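Local coordinates for activating signal cointegrator 1 complex subunit 2 (Homo sapiens, PDB 6YXQ), which binds polyubiquitin chains and brings the helicase ASCC3 and the demethylase ALKBH3 to sites of DNA alkylation damage, and also acts in stalled-ribosome rescue, at residues C335-P338 with I339-S343. Sequence-based numbering, arbitrary orientation.
Sequences CLLP and ILESS
Leu336 O is approached by two amides of the next turn: Leu340 N at 3.1 Å gives a nearly straight bond (N-H...O angle 162°), whereas Ile339 N makes only a weak, strongly bent one, i to i+3. The same Ile339 N also reaches Cys335 O weakly, so this amide is shared between two carbonyls. One residue further on, Leu337 O receives Glu341 N at 3.2 Å, again almost straight at 167°. The two straight bonds are i to i+4 and make the last turn of helix 306-340, in the all-helical N-terminal part of ASCC2 crystallised with ASCC3; no other chain of the assembly touches this turn. Pro338 sits within it; its ring nitrogen carries no hydrogen, which accounts for the missing bond to the turn before and the kink there.

Among the side chains, Leu337 and Glu341 meet on the outer side of the helix. A chi1 of 163° swings CG of Leu337 away from its own amide nitrogen, which carries methyl CD1 over the face of the Glu341 carboxylate, 3.4 Å from carbon CD. The aliphatic CG of Glu341 passes the same methyl at 3.9 Å. Ile339 faces the interior instead: its CG1 arm lies beside the backbone N, placing CG1 in front of Cys335 O with CD1 off to one side. Leu336 and Ile339 pack on helix 377-387, through Leu383 and Leu384 among others, while Pro338 and Ile339 touch Phe350 of helix 348-359. Past the helix end, Ser342 OG donates to Glu341 O at 2.7 Å from above the carbonyl plane.

Straight helical bonding across this turn thus stops at the amide of Glu341, where the backbone leaves helical angles, in keeping with the poor order of Ser342 and Ser343 beyond.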
ATOM      1  N   CYS B 335     -13.956  14.840  23.275  1.00 73.71           N
ATOM      2  CA  CYS B 335     -14.752  15.801  24.033  1.00 67.52           C
ATOM      3  C   CYS B 335     -16.091  16.076  23.373  1.00 77.74           C
ATOM      4  O   CYS B 335     -17.142  15.985  24.013  1.00 74.79           O
ATOM      5  CB  CYS B 335     -14.014  17.131  24.179  1.00 67.81           C
ATOM      6  SG  CYS B 335     -12.482  17.064  25.071  1.00 80.89           S
ATOM      7  N   LEU B 336     -16.057  16.440  22.092  1.00 74.07           N
ATOM      8  CA  LEU B 336     -17.266  16.947  21.459  1.00 62.38           C
ATOM      9  C   LEU B 336     -18.221  15.811  21.136  1.00 72.22           C
ATOM     10  O   LEU B 336     -19.401  15.865  21.496  1.00 78.82           O
ATOM     11  CB  LEU B 336     -16.903  17.732  20.201  1.00 62.17           C
ATOM     12  CG  LEU B 336     -16.106  19.009  20.443  1.00 52.56           C
ATOM     13  CD1 LEU B 336     -15.816  19.695  19.125  1.00 70.92           C
ATOM     14  CD2 LEU B 336     -16.883  19.921  21.351  1.00 51.70           C
ATOM     15  N   LEU B 337     -17.719  14.775  20.460  1.00 73.28           N
ATOM     16  CA  LEU B 337     -18.547  13.614  20.149  1.00 64.70           C
ATOM     17  C   LEU B 337     -19.122  12.960  21.398  1.00 64.85           C
ATOM     18  O   LEU B 337     -20.327  12.653  21.402  1.00 69.34           O
ATOM     19  CB  LEU B 337     -17.733  12.628  19.304  1.00 68.29           C
ATOM     20  CG  LEU B 337     -18.169  11.171  19.147  1.00 68.02           C
ATOM     21  CD1 LEU B 337     -19.614  11.042  18.701  1.00 73.71           C
ATOM     22  CD2 LEU B 337     -17.246  10.492  18.159  1.00 53.33           C
ATOM     23  N   PRO B 338     -18.358  12.724  22.474  1.00 61.74           N
ATOM     24  CA  PRO B 338     -18.968  12.144  23.685  1.00 65.30           C
ATOM     25  C   PRO B 338     -20.074  12.989  24.286  1.00 73.69           C
ATOM     26  O   PRO B 338     -20.981  12.442  24.925  1.00 87.96           O
ATOM     27  CB  PRO B 338     -17.783  12.024  24.650  1.00 61.38           C
ATOM     28  CG  PRO B 338     -16.599  11.951  23.777  1.00 69.39           C
ATOM     29  CD  PRO B 338     -16.894  12.829  22.609  1.00 57.95           C
ATOM     30  N   ILE B 339     -20.021  14.308  24.109  1.00 76.48           N
ATOM     31  CA  ILE B 339     -21.050  15.185  24.657  1.00 76.92           C
ATOM     32  C   ILE B 339     -22.335  15.085  23.840  1.00 89.44           C
ATOM     33  O   ILE B 339     -23.439  15.016  24.394  1.00102.80           O
ATOM     34  CB  ILE B 339     -20.530  16.630  24.706  1.00 73.60           C
ATOM     35  CG1 ILE B 339     -19.553  16.815  25.860  1.00 81.40           C
ATOM     36  CG2 ILE B 339     -21.666  17.593  24.827  1.00 71.10           C
ATOM     37  CD1 ILE B 339     -18.848  18.146  25.820  1.00 63.39           C
ATOM     38  N   LEU B 340     -22.209  15.095  22.508  1.00 84.44           N
ATOM     39  CA  LEU B 340     -23.377  15.029  21.634  1.00 93.07           C
ATOM     40  C   LEU B 340     -24.160  13.741  21.844  1.00113.46           C
ATOM     41  O   LEU B 340     -25.385  13.767  22.008  1.00120.28           O
ATOM     42  CB  LEU B 340     -22.941  15.157  20.175  1.00 89.44           C
ATOM     43  CG  LEU B 340     -24.030  15.252  19.109  1.00 93.12           C
ATOM     44  CD1 LEU B 340     -24.612  16.656  19.083  1.00107.44           C
ATOM     45  CD2 LEU B 340     -23.471  14.870  17.749  1.00 78.93           C
ATOM     46  N   GLU B 341     -23.473  12.606  21.826  1.00116.34           N
ATOM     47  CA  GLU B 341     -24.074  11.341  22.211  1.00108.66           C
ATOM     48  C   GLU B 341     -24.262  11.291  23.728  1.00121.66           C
ATOM     49  O   GLU B 341     -23.720  12.116  24.472  1.00121.41           O
ATOM     50  CB  GLU B 341     -23.188  10.183  21.759  1.00 97.21           C
ATOM     51  CG  GLU B 341     -23.039  10.049  20.255  1.00105.71           C
ATOM     52  CD  GLU B 341     -22.061   8.954  19.870  1.00130.91           C
ATOM     53  OE1 GLU B 341     -22.225   8.365  18.781  1.00126.31           O
ATOM     54  OE2 GLU B 341     -21.124   8.687  20.657  1.00142.45           O
ATOM     55  N   SER B 342     -25.062  10.327  24.177  1.00150.16           N
ATOM     56  CA  SER B 342     -25.036   9.848  25.558  1.00165.87           C
ATOM     57  C   SER B 342     -25.195  10.986  26.565  1.00173.73           C
ATOM     58  O   SER B 342     -24.431  11.121  27.521  1.00164.49           O
ATOM     59  CB  SER B 342     -23.753   9.082  25.828  1.00169.82           C
ATOM     60  OG  SER B 342     -22.675  10.001  25.877  1.00172.07           O
ATOM     61  N   SER B 343     -26.215  11.821  26.336  1.00180.57           N
ATOM     62  CA  SER B 343     -26.448  12.992  27.183  1.00180.63           C
ATOM     63  C   SER B 343     -27.343  12.613  28.369  1.00181.15           C
ATOM     64  O   SER B 343     -28.497  13.043  28.515  1.00179.67           O
ATOM     65  CB  SER B 343     -27.021  14.153  26.373  1.00183.02           C
ATOM     66  OG  SER B 343     -27.904  13.755  25.332  1.00185.59           O
TER